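Local coordinates for protein acyl-CoA thioester hydrolase HI0827 (PDB 3BJK) that hydrolyses acyl-coenzyme A thioesters with broad specificity, probably long-chain fatty acyl-CoA among them, and assembles as a hexamer, a trimer of hotdog-fold dimers, at residues L16-L21 and G46-K51; E52-R57 and R129-P134; S91-V96 and V118-A123. The protein carries 1 engineered substitution. All blocks are in the same frame, centred on the assembly; numbering follows the deposited sequence.

Contact 1 of 3, residues L16-L21 and G46-K51. With EDO (1,2-ethanediol), chain B.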
ATOM      1  N   LEU C  16      24.946  -9.579   1.245  1.00 29.59           N
ATOM      2  CA  LEU C  16      23.819  -8.761   1.630  1.00 29.95           C
ATOM      3  C   LEU C  16      22.947  -8.626   0.385  1.00 29.15           C
ATOM      4  O   LEU C  16      23.406  -8.203  -0.664  1.00 28.59           O
ATOM      5  CB  LEU C  16      24.231  -7.407   2.153  1.00 29.68           C
ATOM      6  CG  LEU C  16      23.073  -6.457   2.544  1.00 29.80           C
ATOM      7  CD1 LEU C  16      22.432  -6.888   3.819  1.00 31.95           C
ATOM      8  CD2 LEU C  16      23.658  -5.115   2.741  1.00 33.04           C
ATOM      9  N   LEU C  17      21.714  -9.045   0.530  1.00 28.60           N
ATOM     10  CA  LEU C  17      20.731  -8.988  -0.529  1.00 29.55           C
ATOM     11  C   LEU C  17      19.886  -7.703  -0.496  1.00 30.17           C
ATOM     12  O   LEU C  17      19.665  -7.046  -1.528  1.00 29.54           O
ATOM     13  CB  LEU C  17      19.796 -10.163  -0.418  1.00 29.83           C
ATOM     14  CG  LEU C  17      20.449 -11.543  -0.322  1.00 30.23           C
ATOM     15  CD1 LEU C  17      19.426 -12.560   0.043  1.00 32.18           C
ATOM     16  CD2 LEU C  17      21.158 -11.882  -1.640  1.00 31.03           C
ATOM     17  N   LEU C  18      19.408  -7.380   0.710  1.00 29.92           N
ATOM     18  CA  LEU C  18      18.446  -6.331   0.908  1.00 31.53           C
ATOM     19  C   LEU C  18      18.636  -5.750   2.264  1.00 31.08           C
ATOM     20  O   LEU C  18      19.021  -6.457   3.179  1.00 30.96           O
ATOM     21  CB  LEU C  18      17.016  -6.828   0.913  1.00 32.83           C
ATOM     22  CG  LEU C  18      16.285  -7.339  -0.317  1.00 35.66           C
ATOM     23  CD1 LEU C  18      14.856  -7.659   0.135  1.00 39.24           C
ATOM     24  CD2 LEU C  18      16.285  -6.327  -1.407  1.00 38.13           C
ATOM     25  N   ARG C  19      18.329  -4.464   2.379  1.00 31.05           N
ATOM     26  CA  ARG C  19      18.393  -3.736   3.637  1.00 29.76           C
ATOM     27  C   ARG C  19      17.312  -2.652   3.654  1.00 30.24           C
ATOM     28  O   ARG C  19      17.243  -1.806   2.744  1.00 29.83           O
ATOM     29  CB  ARG C  19      19.746  -3.079   3.854  1.00 29.89           C
ATOM     30  CG  ARG C  19      19.960  -2.575   5.283  1.00 26.84           C
ATOM     31  CD  ARG C  19      21.437  -2.321   5.514  1.00 29.80           C
ATOM     32  NE  ARG C  19      21.854  -2.048   6.890  1.00 29.69           N
ATOM     33  CZ  ARG C  19      22.166  -0.871   7.417  1.00 28.68           C
ATOM     34  NH1 ARG C  19      22.043   0.266   6.749  1.00 31.89           N
ATOM     35  NH2 ARG C  19      22.582  -0.822   8.675  1.00 31.03           N
ATOM     36  N   THR C  20      16.541  -2.632   4.729  1.00 29.64           N
ATOM     37  CA  THR C  20      15.410  -1.729   4.838  1.00 30.72           C
ATOM     38  C   THR C  20      15.031  -1.437   6.316  1.00 31.39           C
ATOM     39  O   THR C  20      15.619  -1.973   7.218  1.00 31.29           O
ATOM     40  CB  THR C  20      14.199  -2.167   3.981  1.00 30.91           C
ATOM     41  OG1 THR C  20      13.335  -1.058   3.818  1.00 32.41           O
ATOM     42  CG2 THR C  20      13.407  -3.292   4.552  1.00 30.87           C
ATOM     43  N   LEU C  21      14.060  -0.561   6.526  1.00 31.25           N
ATOM     44  CA  LEU C  21      13.567  -0.254   7.860  1.00 31.08           C
ATOM     45  C   LEU C  21      12.166  -0.859   8.021  1.00 31.35           C
ATOM     46  O   LEU C  21      11.306  -0.703   7.149  1.00 31.42           O
ATOM     47  CB  LEU C  21      13.507   1.250   8.062  1.00 31.70           C
ATOM     48  CG  LEU C  21      13.323   1.629   9.545  1.00 32.42           C
ATOM     49  CD1 LEU C  21      14.639   1.539  10.269  1.00 34.93           C
ATOM     50  CD2 LEU C  21      12.730   2.996   9.707  1.00 36.88           C
ATOM     51  N   GLY C  46      16.277 -12.913  -2.166  1.00 31.67           N
ATOM     52  CA  GLY C  46      16.712 -14.166  -2.803  1.00 30.07           C
ATOM     53  C   GLY C  46      16.708 -14.126  -4.313  1.00 30.37           C
ATOM     54  O   GLY C  46      17.676 -14.547  -4.956  1.00 28.34           O
ATOM     55  N   ALA C  47      15.649 -13.541  -4.867  1.00 31.07           N
ATOM     56  CA  ALA C  47      15.487 -13.396  -6.331  1.00 30.76           C
ATOM     57  C   ALA C  47      16.519 -12.518  -6.982  1.00 29.40           C
ATOM     58  O   ALA C  47      16.940 -12.812  -8.145  1.00 28.53           O
ATOM     59  CB  ALA C  47      14.120 -12.859  -6.646  1.00 31.48           C
ATOM     60  N   ILE C  48      16.938 -11.467  -6.297  1.00 28.80           N
ATOM     61  CA  ILE C  48      18.002 -10.570  -6.806  1.00 28.73           C
ATOM     62  C   ILE C  48      19.270 -11.404  -7.079  1.00 28.41           C
ATOM     63  O   ILE C  48      19.858 -11.311  -8.129  1.00 28.72           O
ATOM     64  CB  ILE C  48      18.321  -9.391  -5.831  1.00 28.69           C
ATOM     65  CG1 ILE C  48      17.174  -8.352  -5.810  1.00 28.55           C
ATOM     66  CG2 ILE C  48      19.600  -8.673  -6.248  1.00 29.55           C
ATOM     67  CD1 ILE C  48      17.312  -7.218  -4.737  1.00 30.01           C
ATOM     68  N   LEU C  49      19.674 -12.187  -6.088  1.00 28.85           N
ATOM     69  CA  LEU C  49      20.864 -13.020  -6.173  1.00 29.34           C
ATOM     70  C   LEU C  49      20.706 -14.109  -7.287  1.00 28.86           C
ATOM     71  O   LEU C  49      21.607 -14.324  -8.103  1.00 28.29           O
ATOM     72  CB  LEU C  49      21.156 -13.652  -4.835  1.00 30.08           C
ATOM     73  CG  LEU C  49      22.643 -14.020  -4.519  1.00 32.11           C
ATOM     74  CD1 LEU C  49      22.725 -15.270  -3.732  1.00 32.16           C
ATOM     75  CD2 LEU C  49      23.635 -14.032  -5.687  1.00 31.86           C
ATOM     76  N   ALA C  50      19.532 -14.731  -7.346  1.00 28.45           N
ATOM     77  CA  ALA C  50      19.228 -15.630  -8.464  1.00 28.76           C
ATOM     78  C   ALA C  50      19.314 -14.930  -9.810  1.00 28.69           C
ATOM     79  O   ALA C  50      19.903 -15.485 -10.727  1.00 27.50           O
ATOM     80  CB  ALA C  50      17.882 -16.277  -8.311  1.00 28.37           C
ATOM     81  N   LYS C  51      18.735 -13.741  -9.970  1.00 27.80           N
ATOM     82  CA  LYS C  51      18.825 -13.088 -11.259  1.00 28.79           C
ATOM     83  C   LYS C  51      20.275 -12.746 -11.608  1.00 27.73           C
ATOM     84  O   LYS C  51      20.641 -12.758 -12.760  1.00 26.39           O
ATOM     85  CB  LYS C  51      17.981 -11.806 -11.286  1.00 29.76           C
ATOM     86  CG  LYS C  51      16.519 -12.074 -11.155  1.00 29.54           C
ATOM     87  CD  LYS C  51      15.789 -10.844 -10.916  1.00 35.04           C
ATOM     88  CE  LYS C  51      14.403 -11.060 -10.395  1.00 37.52           C
ATOM     89  NZ  LYS C  51      14.044  -9.816  -9.687  1.00 38.22           N
TER
HETATM   90  C1  EDO B 155      25.053   2.103   7.060  1.00 47.16           C
HETATM   91  O1  EDO B 155      23.826   2.336   7.778  1.00 45.63           O
HETATM   92  C2  EDO B 155      25.802   0.833   7.519  1.00 47.88           C
HETATM   93  O2  EDO B 155      25.866   0.696   8.956  1.00 48.18           O
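Leu17 and Leu18 of strand 15-21, outermost in the sheet of its own chain, meet helix 35-54, the long helix of the hotdog fold, in a buried contact made by apolar side chains, with no hydrogen bond between the segments. The two segments run roughly antiparallel, at 145°, with their axes 8.0 Å apart. A classic beta bulge, in which both leucines face Cys80 on strand 77-87, is consistent with two consecutive side chains reaching the helix. Leu17 holds CG opposite its carbonyl carbon (chi1 -52°), which aims the isobutyl group at the helix and divides its methyls: CD1 lies 3.9 Å from Gly46 N, CD2 3.7 Å from Leu49 CB. Leu18 starts off to one side, and its CD2 meets Ile48 CD1 at 3.6 Å, the side chains crossing at a slant. Ile48 CD1 also touches the bulge backbone, 4.0 Å from Leu17 O. Arg19 takes no part in the helix contact; it forms a salt bridge with Glu52 of the second subunit, and an ethanediol, probably from the crystallisation liquor, bridges the same pair, its O1 2.9 Å from Arg19 NH1. Backbone hydrogen bonds from Arg19 to that subunit join the strands, as in a hotdog dimer.

Contact 2 of 3, residues E52-R57 and R129-P134; sequences EIAHGR and RSRTIP. With EDO (1,2-ethanediol), chain S.
Arg131 starts with CG wedged between its backbone N and carbonyl carbon (chi1 66°) and then runs extended to NE, which carries the guanidinium to the end of helix 35-54. Arg131 NH1 is 2.9 Å from Ala54 O, which lies close to the guanidinium plane; NH2, 3.2 Å from Ala54 O, approaches from the same face, above the carbonyl plane. NH2 donates a second, straighter bond to Arg57 O (3.0 Å, 157° at the hydrogen), while NE binds Val124 O, so three backbone carbonyls hold the group in place. Positive phi at His55, a probable bond from Gly56 N to Lys51 O and a weak one from His55 N to Glu52 O fit a Schellman motif. His55 ND1 turns back to Glu52 O, 3.0 Å away in the ring plane. Pro134 crosses this histidine, CG at 3.7 Å from His55 CB, and brings its CD to 3.3 Å from Ala54 O. Ethanediol hydroxyls donate to both Glu52 carboxylate oxygens, and OE2 also forms a salt bridge with Lys101 of the second subunit. The loop 129-134 thus lies across the helix end: Arg131 and Ile133 touch Ala123 of strand 111-123, Ile133 reaches Ile92 of strand 91-101, and Ile53 packs on helix 139-148.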
ATOM      1  N   GLU C  52      21.064 -12.377 -10.587  1.00 27.55           N
ATOM      2  CA  GLU C  52      22.462 -12.048 -10.794  1.00 27.80           C
ATOM      3  C   GLU C  52      23.211 -13.276 -11.416  1.00 27.88           C
ATOM      4  O   GLU C  52      23.887 -13.172 -12.428  1.00 28.23           O
ATOM      5  CB  GLU C  52      23.108 -11.563  -9.494  1.00 26.90           C
ATOM      6  CG  GLU C  52      22.832 -10.087  -9.165  1.00 28.37           C
ATOM      7  CD  GLU C  52      23.219  -9.704  -7.731  1.00 28.89           C
ATOM      8  OE1 GLU C  52      23.306 -10.593  -6.833  1.00 31.73           O
ATOM      9  OE2 GLU C  52      23.416  -8.498  -7.508  1.00 30.07           O
ATOM     10  N   ILE C  53      23.007 -14.427 -10.810  1.00 28.38           N
ATOM     11  CA  ILE C  53      23.623 -15.689 -11.193  1.00 27.70           C
ATOM     12  C   ILE C  53      23.089 -16.175 -12.546  1.00 28.42           C
ATOM     13  O   ILE C  53      23.854 -16.633 -13.384  1.00 27.54           O
ATOM     14  CB  ILE C  53      23.379 -16.758 -10.064  1.00 27.93           C
ATOM     15  CG1 ILE C  53      24.163 -16.354  -8.808  1.00 27.06           C
ATOM     16  CG2 ILE C  53      23.714 -18.234 -10.519  1.00 28.49           C
ATOM     17  CD1 ILE C  53      23.877 -17.230  -7.661  1.00 29.03           C
ATOM     18  N   ALA C  54      21.781 -16.062 -12.727  1.00 29.58           N
ATOM     19  CA  ALA C  54      21.098 -16.536 -13.933  1.00 29.83           C
ATOM     20  C   ALA C  54      21.292 -15.623 -15.128  1.00 30.18           C
ATOM     21  O   ALA C  54      20.994 -16.031 -16.259  1.00 30.11           O
ATOM     22  CB  ALA C  54      19.579 -16.696 -13.643  1.00 30.37           C
ATOM     23  N   HIS C  55      21.780 -14.400 -14.886  1.00 30.78           N
ATOM     24  CA  HIS C  55      21.974 -13.380 -15.924  1.00 31.26           C
ATOM     25  C   HIS C  55      20.634 -13.025 -16.574  1.00 30.53           C
ATOM     26  O   HIS C  55      20.540 -12.872 -17.777  1.00 29.89           O
ATOM     27  CB  HIS C  55      23.021 -13.822 -16.959  1.00 32.95           C
ATOM     28  CG  HIS C  55      24.433 -13.510 -16.558  1.00 37.23           C
ATOM     29  ND1 HIS C  55      24.807 -13.296 -15.244  1.00 42.33           N
ATOM     30  CD2 HIS C  55      25.567 -13.399 -17.293  1.00 41.36           C
ATOM     31  CE1 HIS C  55      26.102 -13.030 -15.194  1.00 42.12           C
ATOM     32  NE2 HIS C  55      26.588 -13.095 -16.421  1.00 43.00           N
ATOM     33  N   GLY C  56      19.579 -12.932 -15.760  1.00 30.11           N
ATOM     34  CA  GLY C  56      18.273 -12.595 -16.268  1.00 30.24           C
ATOM     35  C   GLY C  56      17.124 -13.058 -15.410  1.00 30.89           C
ATOM     36  O   GLY C  56      17.312 -13.373 -14.229  1.00 29.70           O
ATOM     37  N   ARG C  57      15.938 -13.099 -16.023  1.00 32.28           N
ATOM     38  CA  ARG C  57      14.671 -13.363 -15.318  1.00 34.38           C
ATOM     39  C   ARG C  57      14.699 -14.737 -14.638  1.00 33.09           C
ATOM     40  O   ARG C  57      15.321 -15.676 -15.146  1.00 33.81           O
ATOM     41  CB  ARG C  57      13.476 -13.322 -16.289  1.00 34.68           C
ATOM     42  CG  ARG C  57      12.897 -11.930 -16.584  1.00 37.19           C
ATOM     43  CD  ARG C  57      12.079 -11.933 -17.930  1.00 39.37           C
ATOM     44  NE  ARG C  57      11.532 -10.602 -18.243  1.00 43.01           N
ATOM     45  CZ  ARG C  57      10.291 -10.164 -17.958  1.00 47.04           C
ATOM     46  NH1 ARG C  57       9.388 -10.947 -17.375  1.00 50.55           N
ATOM     47  NH2 ARG C  57       9.931  -8.918 -18.285  1.00 47.29           N
ATOM     48  N   ARG C 129       9.223 -19.590 -19.442  1.00 36.19           N
ATOM     49  CA  ARG C 129       9.587 -20.944 -19.708  1.00 35.72           C
ATOM     50  C   ARG C 129      11.044 -21.122 -19.375  1.00 34.43           C
ATOM     51  O   ARG C 129      11.858 -20.266 -19.632  1.00 32.32           O
ATOM     52  CB  ARG C 129       9.397 -21.275 -21.192  1.00 35.98           C
ATOM     53  CG  ARG C 129       7.988 -21.575 -21.664  1.00 38.36           C
ATOM     54  CD  ARG C 129       8.099 -22.389 -22.965  1.00 42.68           C
ATOM     55  NE  ARG C 129       7.272 -21.930 -24.079  1.00 44.61           N
ATOM     56  CZ  ARG C 129       7.417 -20.763 -24.712  1.00 45.94           C
ATOM     57  NH1 ARG C 129       8.341 -19.872 -24.328  1.00 46.42           N
ATOM     58  NH2 ARG C 129       6.613 -20.476 -25.728  1.00 45.84           N
ATOM     59  N   SER C 130      11.364 -22.319 -18.918  1.00 34.15           N
ATOM     60  CA  SER C 130      12.705 -22.674 -18.481  1.00 34.24           C
ATOM     61  C   SER C 130      13.799 -22.286 -19.488  1.00 33.10           C
ATOM     62  O   SER C 130      13.638 -22.423 -20.706  1.00 31.57           O
ATOM     63  CB  SER C 130      12.757 -24.183 -18.195  1.00 34.40           C
ATOM     64  OG  SER C 130      13.910 -24.496 -17.486  1.00 35.84           O
ATOM     65  N   ARG C 131      14.910 -21.772 -18.953  1.00 33.28           N
ATOM     66  CA  ARG C 131      16.078 -21.472 -19.768  1.00 33.66           C
ATOM     67  C   ARG C 131      17.370 -21.798 -19.062  1.00 33.14           C
ATOM     68  O   ARG C 131      17.443 -21.785 -17.844  1.00 34.96           O
ATOM     69  CB  ARG C 131      16.072 -20.013 -20.247  1.00 34.01           C
ATOM     70  CG  ARG C 131      16.210 -19.011 -19.157  1.00 32.95           C
ATOM     71  CD  ARG C 131      16.587 -17.580 -19.659  1.00 32.90           C
ATOM     72  NE  ARG C 131      16.740 -16.754 -18.451  1.00 30.36           N
ATOM     73  CZ  ARG C 131      17.899 -16.392 -17.879  1.00 30.26           C
ATOM     74  NH1 ARG C 131      19.078 -16.709 -18.386  1.00 29.41           N
ATOM     75  NH2 ARG C 131      17.872 -15.699 -16.761  1.00 32.06           N
ATOM     76  N   THR C 132      18.395 -22.062 -19.861  1.00 33.95           N
ATOM     77  CA  THR C 132      19.675 -22.544 -19.364  1.00 33.77           C
ATOM     78  C   THR C 132      20.507 -21.392 -18.851  1.00 33.68           C
ATOM     79  O   THR C 132      20.714 -20.428 -19.550  1.00 32.77           O
ATOM     80  CB  THR C 132      20.444 -23.244 -20.469  1.00 33.53           C
ATOM     81  OG1 THR C 132      19.692 -24.394 -20.900  1.00 33.98           O
ATOM     82  CG2 THR C 132      21.828 -23.685 -19.982  1.00 33.30           C
ATOM     83  N   ILE C 133      20.980 -21.500 -17.616  1.00 33.71           N
ATOM     84  CA  ILE C 133      21.857 -20.481 -17.058  1.00 33.84           C
ATOM     85  C   ILE C 133      23.153 -20.423 -17.873  1.00 34.30           C
ATOM     86  O   ILE C 133      23.780 -21.457 -18.076  1.00 34.02           O
ATOM     87  CB  ILE C 133      22.163 -20.789 -15.595  1.00 33.81           C
ATOM     88  CG1 ILE C 133      20.859 -20.678 -14.768  1.00 32.11           C
ATOM     89  CG2 ILE C 133      23.202 -19.827 -15.050  1.00 33.88           C
ATOM     90  CD1 ILE C 133      20.973 -21.233 -13.460  1.00 31.84           C
ATOM     91  N   PRO C 134      23.547 -19.215 -18.348  1.00 35.20           N
ATOM     92  CA  PRO C 134      24.778 -19.113 -19.126  1.00 35.36           C
ATOM     93  C   PRO C 134      25.987 -19.418 -18.265  1.00 36.08           C
ATOM     94  O   PRO C 134      26.143 -18.843 -17.195  1.00 35.79           O
ATOM     95  CB  PRO C 134      24.800 -17.648 -19.616  1.00 35.39           C
ATOM     96  CG  PRO C 134      23.953 -16.914 -18.713  1.00 35.97           C
ATOM     97  CD  PRO C 134      22.907 -17.897 -18.183  1.00 34.93           C
TER
HETATM   98  C1  EDO S 155      24.999  -8.627  -3.971  1.00 37.13           C
HETATM   99  O1  EDO S 155      25.349  -8.759  -5.369  1.00 36.57           O
HETATM  100  C2  EDO S 155      24.047  -9.743  -3.528  1.00 37.70           C
HETATM  101  O2  EDO S 155      22.765  -9.711  -4.156  1.00 35.47           O

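Contact 3 of 3, residues S91-V96 and V118-A123; sequences SIKIKV and VFTFVA
Ile92 pairs with Phe121 and Ile94 with Phe119 in antiparallel hydrogen-bonded register, the strand segments running at 157° to each other. Four backbone bonds join them, such as Ile94 N to Phe119 O at 2.8 Å and Phe121 N to Ile92 O at 2.9 Å, the latter almost straight (171° at the hydrogen). From residues of the non-hydrogen-bonded pairs, CA-H...O contacts reach the neighbouring carbonyls, such as Lys93 CA to Phe119 O (3.3 Å). The face bearing Ile92, Ile94, Phe119 and Phe121 is buried beneath helix 35-54. Ile94 reaches across with CD1, 4.0 Å from Phe121 CE2, the side chains meeting at about a right angle; the phenyl ring brings its edge to the backbone, CD2 lying 3.6 Å from Ile92 O. Farther along, Val96 CG2 slants toward Phe119 CD1 at 4.1 Å. On the other face Lys93 points CG straight away from its own amide nitrogen (chi1 -180°), stays extended and lays its CE 3.8 Å from Val118 CG1; Lys95 CG touches the other methyl of Val118. Long, weak ion pairs link the lysine ends to Glu64 and Asp116. The strand pair is thus amphipathic, its helix side apolar, its other side mixing lysine methylenes, Val118 and weakly paired charges.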
ATOM      1  N   SER C  91      18.093 -24.258 -12.381  1.00 30.03           N
ATOM      2  CA  SER C  91      17.647 -23.935 -10.987  1.00 29.22           C
ATOM      3  C   SER C  91      18.774 -23.309 -10.126  1.00 28.82           C
ATOM      4  O   SER C  91      19.979 -23.544 -10.346  1.00 29.32           O
ATOM      5  CB  SER C  91      17.115 -25.178 -10.290  1.00 28.62           C
ATOM      6  OG  SER C  91      18.143 -26.135 -10.202  1.00 32.95           O
ATOM      7  N   ILE C  92      18.379 -22.508  -9.147  1.00 30.53           N
ATOM      8  CA  ILE C  92      19.295 -21.898  -8.228  1.00 30.05           C
ATOM      9  C   ILE C  92      18.687 -22.017  -6.834  1.00 29.70           C
ATOM     10  O   ILE C  92      17.580 -21.546  -6.603  1.00 29.67           O
ATOM     11  CB  ILE C  92      19.459 -20.402  -8.556  1.00 31.29           C
ATOM     12  CG1 ILE C  92      19.951 -20.253  -9.982  1.00 30.79           C
ATOM     13  CG2 ILE C  92      20.442 -19.742  -7.629  1.00 31.76           C
ATOM     14  CD1 ILE C  92      19.603 -19.011 -10.591  1.00 33.15           C
ATOM     15  N   LYS C  93      19.426 -22.605  -5.907  1.00 28.38           N
ATOM     16  CA  LYS C  93      18.918 -22.838  -4.538  1.00 28.42           C
ATOM     17  C   LYS C  93      19.680 -21.848  -3.637  1.00 27.62           C
ATOM     18  O   LYS C  93      20.910 -21.781  -3.703  1.00 27.00           O
ATOM     19  CB  LYS C  93      19.179 -24.308  -4.197  1.00 28.49           C
ATOM     20  CG  LYS C  93      18.743 -24.826  -2.822  1.00 29.38           C
ATOM     21  CD  LYS C  93      19.027 -26.326  -2.710  1.00 28.40           C
ATOM     22  CE  LYS C  93      18.507 -26.870  -1.392  1.00 30.77           C
ATOM     23  NZ  LYS C  93      18.943 -28.254  -1.093  1.00 30.70           N
ATOM     24  N   ILE C  94      18.962 -21.058  -2.834  1.00 28.82           N
ATOM     25  CA  ILE C  94      19.571 -19.991  -2.081  1.00 28.94           C
ATOM     26  C   ILE C  94      19.039 -20.092  -0.650  1.00 30.23           C
ATOM     27  O   ILE C  94      17.834 -20.153  -0.455  1.00 30.07           O
ATOM     28  CB  ILE C  94      19.294 -18.575  -2.669  1.00 30.09           C
ATOM     29  CG1 ILE C  94      20.011 -18.412  -3.999  1.00 30.42           C
ATOM     30  CG2 ILE C  94      19.749 -17.491  -1.656  1.00 30.38           C
ATOM     31  CD1 ILE C  94      19.629 -17.318  -4.791  1.00 30.08           C
ATOM     32  N   LYS C  95      19.936 -20.151   0.328  1.00 30.71           N
ATOM     33  CA  LYS C  95      19.533 -19.946   1.741  1.00 31.61           C
ATOM     34  C   LYS C  95      19.539 -18.444   2.090  1.00 31.97           C
ATOM     35  O   LYS C  95      20.549 -17.738   1.871  1.00 32.02           O
ATOM     36  CB  LYS C  95      20.432 -20.724   2.672  1.00 32.63           C
ATOM     37  CG  LYS C  95      19.921 -20.767   4.161  1.00 35.62           C
ATOM     38  CD  LYS C  95      20.965 -21.386   5.021  1.00 40.66           C
ATOM     39  CE  LYS C  95      20.472 -21.617   6.463  1.00 43.24           C
ATOM     40  NZ  LYS C  95      19.314 -20.812   6.768  1.00 46.44           N
ATOM     41  N   VAL C  96      18.417 -17.953   2.615  1.00 31.92           N
ATOM     42  CA  VAL C  96      18.268 -16.556   3.051  1.00 32.39           C
ATOM     43  C   VAL C  96      18.149 -16.508   4.571  1.00 32.03           C
ATOM     44  O   VAL C  96      17.415 -17.321   5.153  1.00 32.16           O
ATOM     45  CB  VAL C  96      17.011 -15.932   2.388  1.00 33.11           C
ATOM     46  CG1 VAL C  96      16.757 -14.492   2.860  1.00 33.58           C
ATOM     47  CG2 VAL C  96      17.138 -15.992   0.877  1.00 33.21           C
ATOM     48  N   VAL C 118      15.007 -21.569   2.772  1.00 31.15           N
ATOM     49  CA  VAL C 118      15.747 -22.023   1.583  1.00 29.70           C
ATOM     50  C   VAL C 118      14.804 -21.982   0.376  1.00 28.90           C
ATOM     51  O   VAL C 118      13.800 -22.697   0.376  1.00 29.02           O
ATOM     52  CB  VAL C 118      16.277 -23.447   1.802  1.00 29.80           C
ATOM     53  CG1 VAL C 118      16.975 -23.951   0.515  1.00 30.54           C
ATOM     54  CG2 VAL C 118      17.233 -23.452   3.007  1.00 30.43           C
ATOM     55  N   PHE C 119      15.140 -21.115  -0.590  1.00 28.86           N
ATOM     56  CA  PHE C 119      14.370 -20.829  -1.798  1.00 29.80           C
ATOM     57  C   PHE C 119      15.000 -21.551  -2.939  1.00 29.07           C
ATOM     58  O   PHE C 119      16.214 -21.696  -2.982  1.00 30.47           O
ATOM     59  CB  PHE C 119      14.420 -19.336  -2.163  1.00 31.17           C
ATOM     60  CG  PHE C 119      13.460 -18.471  -1.371  1.00 33.95           C
ATOM     61  CD1 PHE C 119      13.741 -18.104  -0.061  1.00 37.45           C
ATOM     62  CD2 PHE C 119      12.315 -17.976  -1.963  1.00 33.98           C
ATOM     63  CE1 PHE C 119      12.831 -17.345   0.648  1.00 36.34           C
ATOM     64  CE2 PHE C 119      11.455 -17.230  -1.288  1.00 35.13           C
ATOM     65  CZ  PHE C 119      11.700 -16.900   0.030  1.00 36.80           C
ATOM     66  N   THR C 120      14.169 -21.959  -3.875  1.00 28.80           N
ATOM     67  CA  THR C 120      14.594 -22.435  -5.195  1.00 29.37           C
ATOM     68  C   THR C 120      13.945 -21.578  -6.310  1.00 30.15           C
ATOM     69  O   THR C 120      12.713 -21.424  -6.397  1.00 30.20           O
ATOM     70  CB  THR C 120      14.226 -23.937  -5.429  1.00 28.69           C
ATOM     71  OG1 THR C 120      14.558 -24.715  -4.271  1.00 31.11           O
ATOM     72  CG2 THR C 120      14.865 -24.465  -6.707  1.00 28.02           C
ATOM     73  N   PHE C 121      14.799 -21.098  -7.202  1.00 30.04           N
ATOM     74  CA  PHE C 121      14.404 -20.298  -8.338  1.00 31.54           C
ATOM     75  C   PHE C 121      14.742 -21.025  -9.607  1.00 31.28           C
ATOM     76  O   PHE C 121      15.616 -21.866  -9.619  1.00 31.37           O
ATOM     77  CB  PHE C 121      15.205 -18.991  -8.343  1.00 32.65           C
ATOM     78  CG  PHE C 121      15.038 -18.195  -7.090  1.00 31.76           C
ATOM     79  CD1 PHE C 121      13.990 -17.287  -6.973  1.00 32.68           C
ATOM     80  CD2 PHE C 121      15.870 -18.397  -6.020  1.00 34.54           C
ATOM     81  CE1 PHE C 121      13.795 -16.568  -5.853  1.00 33.83           C
ATOM     82  CE2 PHE C 121      15.667 -17.670  -4.839  1.00 30.98           C
ATOM     83  CZ  PHE C 121      14.630 -16.739  -4.777  1.00 33.75           C
ATOM     84  N   VAL C 122      14.043 -20.688 -10.683  1.00 31.18           N
ATOM     85  CA  VAL C 122      14.349 -21.220 -11.986  1.00 31.37           C
ATOM     86  C   VAL C 122      14.463 -20.048 -12.974  1.00 30.67           C
ATOM     87  O   VAL C 122      13.602 -19.180 -13.009  1.00 30.17           O
ATOM     88  CB  VAL C 122      13.292 -22.273 -12.426  1.00 32.56           C
ATOM     89  CG1 VAL C 122      13.562 -22.763 -13.833  1.00 30.29           C
ATOM     90  CG2 VAL C 122      13.300 -23.435 -11.422  1.00 32.68           C
ATOM     91  N   ALA C 123      15.584 -20.007 -13.670  1.00 31.14           N
ATOM     92  CA  ALA C 123      15.807 -19.133 -14.801  1.00 31.46           C
ATOM     93  C   ALA C 123      14.765 -19.366 -15.928  1.00 32.86           C
ATOM     94  O   ALA C 123      14.497 -20.499 -16.322  1.00 32.09           O
ATOM     95  CB  ALA C 123      17.209 -19.375 -15.331  1.00 31.23           C
TER

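Overall arrangement
Along the chain contact 1 closes first; contact 3 then lies nested in the loop that contact 2 closes. Helix 35-54 supplies adjoining segments to contacts 1 and 2, whose centres are about 17 Å apart. Contact 3, its centre about 12 Å from each of the others, lies in the sheet beneath this helix: Phe121 and Ile94 pack against Gly46, and Ile92 against Ala54. Arg131 N probably bonds to Ala123 O, tying the loop of contact 2 to the strand end. The hotdog sheet wraps round helix 35-54; contact 1 packs the helix on the first strand, contact 3 belongs to the sheet itself, and contact 2 fastens the loop after strand 111-123 over the helix end. Contacts 1 and 2 also touch the second subunit.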